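Local atomic coordinates of alpha-fucosidase (Bifidobacterium bifidum, PDB entry 2EAB), a protein that probably hydrolyses alpha-1,2-fucosidic linkages to release L-fucose, this chain being the family 95 glycoside hydrolase catalytic portion of a longer calcium-binding protein. Residues A[92-97]-A[492-497]; A[482-487]-A[501-506]; A[99-104]-A[458-463]. All coordinates share one frame; numbering follows the deposited sequence.

Contact 1: residues A[92-97]-A[492-497]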
ATOM      1  N   GLY A  92      12.569  14.613 -15.135  1.00  6.41           N
ATOM      2  CA  GLY A  92      11.888  14.244 -13.893  1.00  5.98           C
ATOM      3  C   GLY A  92      11.087  15.352 -13.240  1.00  5.98           C
ATOM      4  O   GLY A  92      10.739  15.244 -12.060  1.00  6.35           O
ATOM      5  N   GLY A  93      10.800  16.407 -14.003  1.00  5.68           N
ATOM      6  CA  GLY A  93      10.063  17.557 -13.497  1.00  5.85           C
ATOM      7  C   GLY A  93      10.912  18.624 -12.830  1.00  5.90           C
ATOM      8  O   GLY A  93      10.390  19.663 -12.412  1.00  6.13           O
ATOM      9  N   ASN A  94      12.215  18.388 -12.705  1.00  5.71           N
ATOM     10  CA  ASN A  94      13.059  19.313 -11.958  1.00  5.95           C
ATOM     11  C   ASN A  94      13.176  20.675 -12.613  1.00  6.26           C
ATOM     12  O   ASN A  94      13.376  20.774 -13.818  1.00  6.88           O
ATOM     13  CB  ASN A  94      14.436  18.708 -11.739  1.00  6.28           C
ATOM     14  CG  ASN A  94      14.371  17.457 -10.903  1.00  6.04           C
ATOM     15  OD1 ASN A  94      13.979  17.497  -9.736  1.00  6.65           O
ATOM     16  ND2 ASN A  94      14.732  16.331 -11.499  1.00  6.32           N
ATOM     17  N   ASN A  95      13.029  21.723 -11.809  1.00  6.43           N
ATOM     18  CA  ASN A  95      13.112  23.087 -12.300  1.00  7.03           C
ATOM     19  C   ASN A  95      14.317  23.799 -11.693  1.00  7.19           C
ATOM     20  O   ASN A  95      14.299  24.200 -10.526  1.00  7.18           O
ATOM     21  CB  ASN A  95      11.817  23.843 -12.004  1.00  7.41           C
ATOM     22  CG  ASN A  95      11.754  25.179 -12.719  1.00  7.37           C
ATOM     23  OD1 ASN A  95      12.759  25.884 -12.824  1.00  8.60           O
ATOM     24  ND2 ASN A  95      10.570  25.543 -13.198  1.00  8.14           N
ATOM     25  N   GLU A  96      15.364  23.951 -12.499  1.00  7.76           N
ATOM     26  CA  GLU A  96      16.598  24.576 -12.037  1.00  8.76           C
ATOM     27  C   GLU A  96      16.419  26.031 -11.623  1.00  8.63           C
ATOM     28  O   GLU A  96      17.094  26.498 -10.710  1.00  8.69           O
ATOM     29  CB  GLU A  96      17.685  24.447 -13.101  1.00  9.36           C
ATOM     30  CG  GLU A  96      18.015  22.995 -13.430  1.00 12.85           C
ATOM     31  CD  GLU A  96      19.351  22.819 -14.113  1.00 17.18           C
ATOM     32  OE1 GLU A  96      19.756  23.704 -14.900  1.00 19.85           O
ATOM     33  OE2 GLU A  96      19.993  21.776 -13.862  1.00 19.29           O
ATOM     34  N   THR A  97      15.517  26.743 -12.293  1.00  8.75           N
ATOM     35  CA  THR A  97      15.268  28.144 -11.965  1.00  9.71           C
ATOM     36  C   THR A  97      14.639  28.287 -10.574  1.00  9.25           C
ATOM     37  O   THR A  97      14.892  29.263  -9.862  1.00 10.16           O
ATOM     38  CB  THR A  97      14.398  28.822 -13.042  1.00  9.93           C
ATOM     39  OG1 THR A  97      15.024  28.667 -14.319  1.00 12.32           O
ATOM     40  CG2 THR A  97      14.229  30.307 -12.756  1.00 12.06           C
ATOM     41  N   TRP A 492       9.786  10.719 -11.591  1.00  5.35           N
ATOM     42  CA  TRP A 492       9.201  12.047 -11.385  1.00  5.34           C
ATOM     43  C   TRP A 492       9.376  12.417  -9.908  1.00  4.98           C
ATOM     44  O   TRP A 492       8.427  12.398  -9.110  1.00  5.53           O
ATOM     45  CB  TRP A 492       7.730  12.000 -11.770  1.00  5.50           C
ATOM     46  CG  TRP A 492       6.995  13.305 -11.830  1.00  5.17           C
ATOM     47  CD1 TRP A 492       6.088  13.777 -10.925  1.00  5.16           C
ATOM     48  CD2 TRP A 492       7.052  14.273 -12.883  1.00  5.52           C
ATOM     49  NE1 TRP A 492       5.589  14.994 -11.339  1.00  5.53           N
ATOM     50  CE2 TRP A 492       6.160  15.314 -12.542  1.00  5.36           C
ATOM     51  CE3 TRP A 492       7.778  14.366 -14.076  1.00  5.68           C
ATOM     52  CZ2 TRP A 492       5.969  16.426 -13.357  1.00  5.70           C
ATOM     53  CZ3 TRP A 492       7.581  15.472 -14.888  1.00  5.73           C
ATOM     54  CH2 TRP A 492       6.690  16.490 -14.521  1.00  6.14           C
ATOM     55  N   THR A 493      10.615  12.750  -9.560  1.00  5.21           N
ATOM     56  CA  THR A 493      11.008  12.968  -8.174  1.00  5.51           C
ATOM     57  C   THR A 493      11.027  14.444  -7.809  1.00  5.57           C
ATOM     58  O   THR A 493      11.210  14.792  -6.642  1.00  5.66           O
ATOM     59  CB  THR A 493      12.377  12.326  -7.856  1.00  5.73           C
ATOM     60  OG1 THR A 493      13.363  12.806  -8.778  1.00  5.86           O
ATOM     61  CG2 THR A 493      12.290  10.819  -8.000  1.00  5.79           C
ATOM     62  N   ALA A 494      10.818  15.313  -8.797  1.00  5.52           N
ATOM     63  CA  ALA A 494      10.679  16.738  -8.517  1.00  5.47           C
ATOM     64  C   ALA A 494       9.486  17.000  -7.608  1.00  5.39           C
ATOM     65  O   ALA A 494       8.536  16.218  -7.579  1.00  5.03           O
ATOM     66  CB  ALA A 494      10.505  17.509  -9.800  1.00  5.94           C
ATOM     67  N   PRO A 495       9.511  18.133  -6.894  1.00  5.29           N
ATOM     68  CA  PRO A 495       8.297  18.573  -6.224  1.00  5.90           C
ATOM     69  C   PRO A 495       7.285  19.045  -7.271  1.00  5.92           C
ATOM     70  O   PRO A 495       7.655  19.380  -8.407  1.00  6.18           O
ATOM     71  CB  PRO A 495       8.778  19.741  -5.366  1.00  6.29           C
ATOM     72  CG  PRO A 495       9.948  20.282  -6.110  1.00  6.18           C
ATOM     73  CD  PRO A 495      10.617  19.093  -6.731  1.00  5.66           C
ATOM     74  N   GLY A 496       6.015  19.084  -6.876  1.00  6.16           N
ATOM     75  CA  GLY A 496       4.944  19.492  -7.768  1.00  6.33           C
ATOM     76  C   GLY A 496       4.841  20.995  -7.957  1.00  6.16           C
ATOM     77  O   GLY A 496       5.611  21.775  -7.390  1.00  5.97           O
ATOM     78  N   GLN A 497       3.866  21.393  -8.772  1.00  6.91           N
ATOM     79  CA  GLN A 497       3.742  22.759  -9.279  1.00  8.74           C
ATOM     80  C   GLN A 497       3.314  23.782  -8.248  1.00  8.43           C
ATOM     81  O   GLN A 497       3.430  24.983  -8.495  1.00  8.83           O
ATOM     82  CB  GLN A 497       2.683  22.815 -10.370  1.00 10.54           C
ATOM     83  CG  GLN A 497       3.036  22.344 -11.727  1.00 14.88           C
ATOM     84  CD  GLN A 497       1.920  22.679 -12.696  1.00 18.33           C
ATOM     85  OE1 GLN A 497       1.725  23.843 -13.055  1.00 19.44           O
ATOM     86  NE2 GLN A 497       1.166  21.667 -13.104  1.00 19.71           N
TER
HETATM   87  O   HOH W   1      14.525  13.473 -11.171  1.00  6.24           O
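Where the long excursion between strands 69-76 and 140-145 of the N-terminal region meets the catalytic domain, Gly92, Gly93 and Asn94 lie against Trp492, Thr493 and Ala494. The two backbones are joined by Ala494 N, which donates to Gly92 O at 3.3 Å; an N-H...O angle of 154° makes this a fairly straight, if long, bond. Gly93 sets its CA over one face of the indole, 3.9 Å from the centroid of the Trp492 six-membered ring and 26° off the ring normal, a CH-pi contact. The CB of Trp492 heads away from 92-97, but with CG anti to the backbone N (chi1 -171°) the indole swings back under the glycines. Ala494 CB points toward 92-97 and lies 3.2 Å from Gly92 O and 3.3 Å from Gly93 C. Beside it, Asn94 OD1 approaches Ala494 CB to 3.5 Å while accepting its hydrogen bond from Thr458 in helix 452-463. Asn94 ND2 donates to a water at 2.9 Å, and the same water lies 2.7 Å from Thr493 OG1, which also bonds to Thr458. The result is a Gly-Gly turn packed by CH-pi contact on an indole at an interdomain junction.

Contact 2: residues A[482-487]-A[501-506]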
ATOM      1  N   MET A 482      16.259  12.858  -3.381  1.00  5.84           N
ATOM      2  CA  MET A 482      15.097  13.584  -2.916  1.00  5.96           C
ATOM      3  C   MET A 482      13.918  13.263  -3.828  1.00  5.86           C
ATOM      4  O   MET A 482      14.064  13.220  -5.048  1.00  6.00           O
ATOM      5  CB  MET A 482      15.396  15.085  -2.934  1.00  6.14           C
ATOM      6  CG  MET A 482      14.261  15.954  -2.426  1.00  6.84           C
ATOM      7  SD  MET A 482      14.598  17.707  -2.666  1.00  6.59           S
ATOM      8  CE  MET A 482      14.778  18.297  -0.978  1.00  6.95           C
ATOM      9  N   ALA A 483      12.759  13.025  -3.220  1.00  5.61           N
ATOM     10  CA  ALA A 483      11.507  12.848  -3.947  1.00  5.49           C
ATOM     11  C   ALA A 483      10.382  13.368  -3.069  1.00  5.59           C
ATOM     12  O   ALA A 483      10.566  13.585  -1.867  1.00  5.93           O
ATOM     13  CB  ALA A 483      11.282  11.397  -4.332  1.00  5.46           C
ATOM     14  N   HIS A 484       9.211  13.544  -3.673  1.00  5.08           N
ATOM     15  CA  HIS A 484       8.123  14.242  -3.021  1.00  5.39           C
ATOM     16  C   HIS A 484       6.839  13.396  -3.013  1.00  5.68           C
ATOM     17  O   HIS A 484       6.920  12.181  -2.840  1.00  5.95           O
ATOM     18  CB  HIS A 484       8.010  15.626  -3.657  1.00  5.43           C
ATOM     19  CG  HIS A 484       9.158  16.514  -3.303  1.00  5.61           C
ATOM     20  ND1 HIS A 484      10.349  16.565  -4.003  1.00  7.37           N
ATOM     21  CD2 HIS A 484       9.301  17.355  -2.257  1.00  4.36           C
ATOM     22  CE1 HIS A 484      11.164  17.423  -3.407  1.00  4.09           C
ATOM     23  NE2 HIS A 484      10.545  17.917  -2.350  1.00  6.90           N
ATOM     24  N   THR A 485       5.665  14.019  -3.132  1.00  5.40           N
ATOM     25  CA  THR A 485       4.403  13.282  -3.027  1.00  5.88           C
ATOM     26  C   THR A 485       4.055  12.529  -4.312  1.00  5.59           C
ATOM     27  O   THR A 485       3.919  11.305  -4.314  1.00  5.59           O
ATOM     28  CB  THR A 485       3.226  14.199  -2.612  1.00  6.14           C
ATOM     29  OG1 THR A 485       3.437  14.674  -1.277  1.00  6.81           O
ATOM     30  CG2 THR A 485       1.910  13.445  -2.658  1.00  6.41           C
ATOM     31  N   GLU A 486       3.881  13.273  -5.399  1.00  5.37           N
ATOM     32  CA  GLU A 486       3.422  12.682  -6.647  1.00  5.51           C
ATOM     33  C   GLU A 486       4.588  12.054  -7.387  1.00  5.62           C
ATOM     34  O   GLU A 486       5.497  12.753  -7.827  1.00  5.59           O
ATOM     35  CB  GLU A 486       2.755  13.728  -7.531  1.00  6.01           C
ATOM     36  CG  GLU A 486       1.548  14.388  -6.907  1.00  6.38           C
ATOM     37  CD  GLU A 486       0.774  15.200  -7.915  1.00  7.21           C
ATOM     38  OE1 GLU A 486       1.403  15.805  -8.813  1.00  7.09           O
ATOM     39  OE2 GLU A 486      -0.472  15.238  -7.811  1.00  8.06           O
ATOM     40  N   ASN A 487       4.539  10.731  -7.513  1.00  5.33           N
ATOM     41  CA  ASN A 487       5.564   9.949  -8.177  1.00  5.30           C
ATOM     42  C   ASN A 487       4.957   9.105  -9.287  1.00  5.15           C
ATOM     43  O   ASN A 487       3.731   8.955  -9.374  1.00  5.62           O
ATOM     44  CB  ASN A 487       6.321   9.111  -7.146  1.00  5.67           C
ATOM     45  CG  ASN A 487       7.356   9.928  -6.406  1.00  5.49           C
ATOM     46  OD1 ASN A 487       8.490  10.058  -6.864  1.00  6.45           O
ATOM     47  ND2 ASN A 487       6.966  10.513  -5.279  1.00  6.11           N
ATOM     48  N   TRP A 501       0.707  21.107  -1.783  1.00  7.91           N
ATOM     49  CA  TRP A 501       0.516  19.688  -2.080  1.00  7.77           C
ATOM     50  C   TRP A 501       1.706  19.055  -2.792  1.00  7.71           C
ATOM     51  O   TRP A 501       1.796  17.827  -2.865  1.00  8.28           O
ATOM     52  CB  TRP A 501      -0.773  19.443  -2.884  1.00  8.11           C
ATOM     53  CG  TRP A 501      -0.883  20.235  -4.162  1.00  8.48           C
ATOM     54  CD1 TRP A 501      -1.594  21.386  -4.349  1.00  9.35           C
ATOM     55  CD2 TRP A 501      -0.271  19.931  -5.424  1.00  8.89           C
ATOM     56  NE1 TRP A 501      -1.463  21.820  -5.647  1.00  9.32           N
ATOM     57  CE2 TRP A 501      -0.654  20.948  -6.328  1.00  8.97           C
ATOM     58  CE3 TRP A 501       0.568  18.904  -5.878  1.00  8.36           C
ATOM     59  CZ2 TRP A 501      -0.232  20.962  -7.665  1.00  9.84           C
ATOM     60  CZ3 TRP A 501       0.986  18.920  -7.208  1.00  9.22           C
ATOM     61  CH2 TRP A 501       0.589  19.946  -8.081  1.00  9.88           C
ATOM     62  N   GLY A 502       2.610  19.883  -3.313  1.00  7.29           N
ATOM     63  CA  GLY A 502       3.687  19.395  -4.169  1.00  6.96           C
ATOM     64  C   GLY A 502       5.015  19.104  -3.501  1.00  6.37           C
ATOM     65  O   GLY A 502       5.789  18.293  -4.014  1.00  6.21           O
ATOM     66  N   TRP A 503       5.292  19.769  -2.380  1.00  6.36           N
ATOM     67  CA  TRP A 503       6.582  19.666  -1.699  1.00  6.56           C
ATOM     68  C   TRP A 503       6.440  18.838  -0.434  1.00  6.66           C
ATOM     69  O   TRP A 503       5.650  19.176   0.445  1.00  6.95           O
ATOM     70  CB  TRP A 503       7.105  21.064  -1.357  1.00  6.86           C
ATOM     71  CG  TRP A 503       8.377  21.068  -0.559  1.00  7.15           C
ATOM     72  CD1 TRP A 503       8.495  20.985   0.802  1.00  6.85           C
ATOM     73  CD2 TRP A 503       9.711  21.166  -1.071  1.00  7.33           C
ATOM     74  NE1 TRP A 503       9.818  21.037   1.166  1.00  7.27           N
ATOM     75  CE2 TRP A 503      10.587  21.138   0.037  1.00  7.29           C
ATOM     76  CE3 TRP A 503      10.252  21.286  -2.357  1.00  7.65           C
ATOM     77  CZ2 TRP A 503      11.974  21.217  -0.104  1.00  7.47           C
ATOM     78  CZ3 TRP A 503      11.629  21.352  -2.496  1.00  7.29           C
ATOM     79  CH2 TRP A 503      12.474  21.317  -1.376  1.00  7.57           C
ATOM     80  N   SER A 504       7.207  17.756  -0.349  1.00  6.33           N
ATOM     81  CA  SER A 504       7.190  16.904   0.827  1.00  6.39           C
ATOM     82  C   SER A 504       8.378  15.957   0.820  1.00  5.85           C
ATOM     83  O   SER A 504       8.202  14.757   0.639  1.00  5.72           O
ATOM     84  CB  SER A 504       5.892  16.099   0.884  1.00  6.75           C
ATOM     85  OG  SER A 504       5.797  15.213  -0.220  1.00  7.43           O
ATOM     86  N   PRO A 505       9.590  16.484   1.040  1.00  5.92           N
ATOM     87  CA  PRO A 505      10.762  15.624   0.921  1.00  6.04           C
ATOM     88  C   PRO A 505      10.863  14.553   2.001  1.00  5.91           C
ATOM     89  O   PRO A 505      11.600  13.582   1.818  1.00  5.88           O
ATOM     90  CB  PRO A 505      11.932  16.603   1.006  1.00  6.19           C
ATOM     91  CG  PRO A 505      11.399  17.776   1.740  1.00  6.71           C
ATOM     92  CD  PRO A 505       9.956  17.875   1.350  1.00  6.06           C
ATOM     93  N   ALA A 506      10.139  14.713   3.109  1.00  6.02           N
ATOM     94  CA  ALA A 506      10.116  13.667   4.128  1.00  5.98           C
ATOM     95  C   ALA A 506       9.355  12.422   3.663  1.00  5.77           C
ATOM     96  O   ALA A 506       9.350  11.403   4.362  1.00  6.13           O
ATOM     97  CB  ALA A 506       9.567  14.190   5.448  1.00  6.51           C
TER
HETATM   98  O   HOH W   2       4.720  16.076  -5.287  1.00  6.92           O
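The two backbones run roughly antiparallel, their end-to-end directions 155° apart, and come nearest where the CA atoms of His484 and Ser504 are 4.8 Å from each other. The direct polar link is between hydroxyls: Thr485 OG1 and Ser504 OG meet at 2.6 Å, a short hydrogen bond in which either could donate. Ser504 brings its OG there by setting it between its own backbone N and carbonyl carbon (chi1 64°). A water makes a second bridge, accepting from Glu486 N at 2.9 Å and donating to Gly502 O at 2.8 Å, so it ties the start of strand 486-487 to the C-terminal residue of the short helix 499-502.

Both segments belong to the connection between helices 452-463 and 507-520 of the catalytic domain, whose family folds as an (alpha/alpha)6 barrel; strand 486-487 pairs there with strand 419-420. Inside this connection His484 has the largest share of the contact. Its NE2 stands over one face of the Trp503 indole, 3.4 Å from Trp503 CE3, and the ring planes are inclined at 44°, an oblique aromatic pair. His484 ND1 is hydrogen-bonded to Thr493 O, which helps to hold the imidazole's orientation, and Phe499 stacks on Trp503.

Met482 finishes the apolar side, crossing Trp503 at about a right angle. Its bend at chi3 directs CE to within 3.8 Å of Trp503 CH2 and also onto Pro505 CB, while SD makes an oblique Met-aromatic contact with the same indole. Ala483 O, buried and without a conventional partner in the model, receives a nearly straight CA-H...O contact from Pro505 CA at 3.5 Å. At the other end the carboxylate of Glu486, hydrogen-bonded through OE1 to Gln133, rests obliquely against CZ3 of the more exposed Trp501.

Contact 3: residues A[99-104]-A[458-463]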
ATOM      1  N   GLY A  99      14.914  25.769  -8.028  1.00  8.12           N
ATOM      2  CA  GLY A  99      15.792  25.200  -7.008  1.00  8.22           C
ATOM      3  C   GLY A  99      17.080  25.966  -6.773  1.00  8.31           C
ATOM      4  O   GLY A  99      17.539  26.081  -5.632  1.00  8.40           O
ATOM      5  N   GLN A 100      17.681  26.464  -7.855  1.00  8.87           N
ATOM      6  CA  GLN A 100      18.930  27.231  -7.782  1.00  9.52           C
ATOM      7  C   GLN A 100      20.035  26.479  -7.029  1.00  9.26           C
ATOM      8  O   GLN A 100      20.754  27.064  -6.205  1.00  9.11           O
ATOM      9  CB  GLN A 100      18.683  28.611  -7.153  1.00  9.91           C
ATOM     10  CG  GLN A 100      17.745  29.517  -7.942  1.00 12.89           C
ATOM     11  CD  GLN A 100      18.395  30.106  -9.177  1.00 15.92           C
ATOM     12  OE1 GLN A 100      19.612  30.302  -9.224  1.00 18.79           O
ATOM     13  NE2 GLN A 100      17.585  30.397 -10.186  1.00 16.47           N
ATOM     14  N   ASN A 101      20.153  25.182  -7.315  1.00  9.32           N
ATOM     15  CA  ASN A 101      21.151  24.316  -6.679  1.00  9.70           C
ATOM     16  C   ASN A 101      21.163  24.436  -5.153  1.00  8.99           C
ATOM     17  O   ASN A 101      22.222  24.490  -4.518  1.00  9.34           O
ATOM     18  CB  ASN A 101      22.542  24.553  -7.285  1.00 10.58           C
ATOM     19  CG  ASN A 101      22.630  24.101  -8.737  1.00 13.30           C
ATOM     20  OD1 ASN A 101      23.273  24.756  -9.562  1.00 17.42           O
ATOM     21  ND2 ASN A 101      21.973  22.986  -9.059  1.00 15.23           N
ATOM     22  N   GLY A 102      19.966  24.488  -4.574  1.00  8.53           N
ATOM     23  CA  GLY A 102      19.804  24.556  -3.130  1.00  8.45           C
ATOM     24  C   GLY A 102      19.701  25.943  -2.528  1.00  8.38           C
ATOM     25  O   GLY A 102      19.377  26.066  -1.349  1.00  8.25           O
ATOM     26  N   ALA A 103      19.969  26.979  -3.322  1.00  8.43           N
ATOM     27  CA  ALA A 103      20.019  28.346  -2.791  1.00  8.70           C
ATOM     28  C   ALA A 103      18.661  28.855  -2.309  1.00  8.49           C
ATOM     29  O   ALA A 103      18.586  29.607  -1.338  1.00  8.80           O
ATOM     30  CB  ALA A 103      20.624  29.306  -3.806  1.00  9.28           C
ATOM     31  N   THR A 104      17.591  28.447  -2.985  1.00  8.03           N
ATOM     32  CA  THR A 104      16.244  28.878  -2.612  1.00  8.11           C
ATOM     33  C   THR A 104      15.882  28.353  -1.229  1.00  7.72           C
ATOM     34  O   THR A 104      15.475  29.119  -0.348  1.00  7.78           O
ATOM     35  CB  THR A 104      15.219  28.442  -3.674  1.00  8.11           C
ATOM     36  OG1 THR A 104      15.624  28.977  -4.938  1.00  8.66           O
ATOM     37  CG2 THR A 104      13.818  28.946  -3.332  1.00  8.54           C
ATOM     38  N   THR A 458      17.142  15.650  -8.342  1.00  5.77           N
ATOM     39  CA  THR A 458      16.299  16.508  -7.517  1.00  5.75           C
ATOM     40  C   THR A 458      17.064  17.046  -6.307  1.00  5.73           C
ATOM     41  O   THR A 458      16.951  18.226  -5.969  1.00  5.39           O
ATOM     42  CB  THR A 458      15.048  15.741  -7.075  1.00  5.26           C
ATOM     43  OG1 THR A 458      14.374  15.261  -8.244  1.00  6.19           O
ATOM     44  CG2 THR A 458      14.099  16.627  -6.299  1.00  6.04           C
ATOM     45  N   ALA A 459      17.834  16.182  -5.649  1.00  5.78           N
ATOM     46  CA  ALA A 459      18.642  16.582  -4.498  1.00  5.93           C
ATOM     47  C   ALA A 459      19.642  17.675  -4.860  1.00  6.10           C
ATOM     48  O   ALA A 459      19.850  18.615  -4.093  1.00  6.05           O
ATOM     49  CB  ALA A 459      19.353  15.385  -3.895  1.00  6.46           C
ATOM     50  N   LYS A 460      20.242  17.565  -6.040  1.00  6.39           N
ATOM     51  CA  LYS A 460      21.170  18.586  -6.504  1.00  7.56           C
ATOM     52  C   LYS A 460      20.454  19.920  -6.756  1.00  6.84           C
ATOM     53  O   LYS A 460      20.892  20.968  -6.284  1.00  7.19           O
ATOM     54  CB  LYS A 460      21.898  18.113  -7.765  1.00  7.44           C
ATOM     55  CG  LYS A 460      22.844  19.163  -8.335  1.00  9.81           C
ATOM     56  CD  LYS A 460      23.622  18.671  -9.539  1.00 10.76           C
ATOM     57  CE  LYS A 460      22.803  18.740 -10.809  1.00 16.40           C
ATOM     58  NZ  LYS A 460      22.375  20.132 -11.157  1.00 19.01           N
ATOM     59  N   VAL A 461      19.350  19.866  -7.492  1.00  6.62           N
ATOM     60  CA  VAL A 461      18.629  21.075  -7.890  1.00  7.00           C
ATOM     61  C   VAL A 461      18.029  21.825  -6.706  1.00  6.75           C
ATOM     62  O   VAL A 461      18.170  23.049  -6.610  1.00  6.88           O
ATOM     63  CB  VAL A 461      17.538  20.749  -8.937  1.00  7.25           C
ATOM     64  CG1 VAL A 461      16.623  21.950  -9.183  1.00  7.43           C
ATOM     65  CG2 VAL A 461      18.186  20.282 -10.232  1.00  7.80           C
ATOM     66  N   TYR A 462      17.396  21.094  -5.794  1.00  6.38           N
ATOM     67  CA  TYR A 462      16.642  21.736  -4.723  1.00  6.46           C
ATOM     68  C   TYR A 462      17.382  21.837  -3.398  1.00  6.52           C
ATOM     69  O   TYR A 462      17.030  22.673  -2.570  1.00  6.82           O
ATOM     70  CB  TYR A 462      15.281  21.061  -4.537  1.00  6.34           C
ATOM     71  CG  TYR A 462      14.375  21.254  -5.734  1.00  6.03           C
ATOM     72  CD1 TYR A 462      13.582  22.401  -5.863  1.00  6.01           C
ATOM     73  CD2 TYR A 462      14.333  20.303  -6.752  1.00  6.78           C
ATOM     74  CE1 TYR A 462      12.757  22.581  -6.974  1.00  6.26           C
ATOM     75  CE2 TYR A 462      13.517  20.473  -7.861  1.00  6.15           C
ATOM     76  CZ  TYR A 462      12.734  21.613  -7.964  1.00  5.90           C
ATOM     77  OH  TYR A 462      11.929  21.758  -9.069  1.00  6.19           O
ATOM     78  N   ALA A 463      18.394  20.996  -3.189  1.00  6.86           N
ATOM     79  CA  ALA A 463      19.124  20.999  -1.919  1.00  7.34           C
ATOM     80  C   ALA A 463      20.639  21.165  -2.051  1.00  7.78           C
ATOM     81  O   ALA A 463      21.343  21.219  -1.043  1.00  8.42           O
ATOM     82  CB  ALA A 463      18.784  19.749  -1.101  1.00  7.75           C
TER
HETATM   83  O   HOH W   3      16.409  25.275  -3.285  1.00  8.30           O
HETATM   84  O   HOH W   4      19.522  23.832   0.253  1.00 36.14           O
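Gly99 and Gly102 press directly on the last turn of helix 452-463, where contact is almost wholly backbone to backbone. Val461 O is the main receiver: Gly102 N donates to it at 3.1 Å, but the N-H...O angle of 137° and a donor 50° out of the carbonyl plane describe a bent bond, the N-H being shared weakly with Gly99 O. Gly99 CA adds a CA-H...O contact to Val461 O at 3.2 Å. Better aligned is that of Gly102 CA with Tyr462 O, 3.4 Å long and 168° at the hydrogen. Gly102 is the N-cap residue of helix 103-113, so the start of one helix adjoins the C-terminal end of another. Lacking side chains, both glycines permit this approach, and Gly99 CA also lies 3.7 Å from Tyr462 CD1. The tyrosine hydroxyl is held beyond the contact by Thr125 O and Asn95 N. A water links the flank, donating to Gly99 O at 2.7 Å and to Tyr462 O. On the more exposed side Asn101 CA still makes a 3.4 Å CA-H...O contact with Lys460 O, but the side-chain ends pack loosely: Asn101 ND2 and Lys460 NZ are 3.6 Å apart, and NZ makes a long, weak ion pair with Glu96.

How the contacts relate
Contacts 1 and 3 join the same excursion of the N-terminal region to the catalytic domain, whereas contact 2 lies wholly inside that domain. Their centres stand about 24, 30 and 17 Å from the chain centre for contacts 1, 3 and 2. Contacts 1 and 2 are buried; contact 3 is buried at its glycines but has an exposed rim. Contact 2 relies on large side chains and a hydroxyl pair, contact 1 sets glycines on an indole, and contact 3 is mostly backbone against a helix end. Helix 452-463 connects all three: Tyr462 CE2 packs 3.4 Å from Pro495 CD, and Tyr462 CB 3.9 Å from Met482 SD. A probable hydrogen bond from Gly496 N to Gly502 O (3.0 Å) further couples contacts 1 and 2.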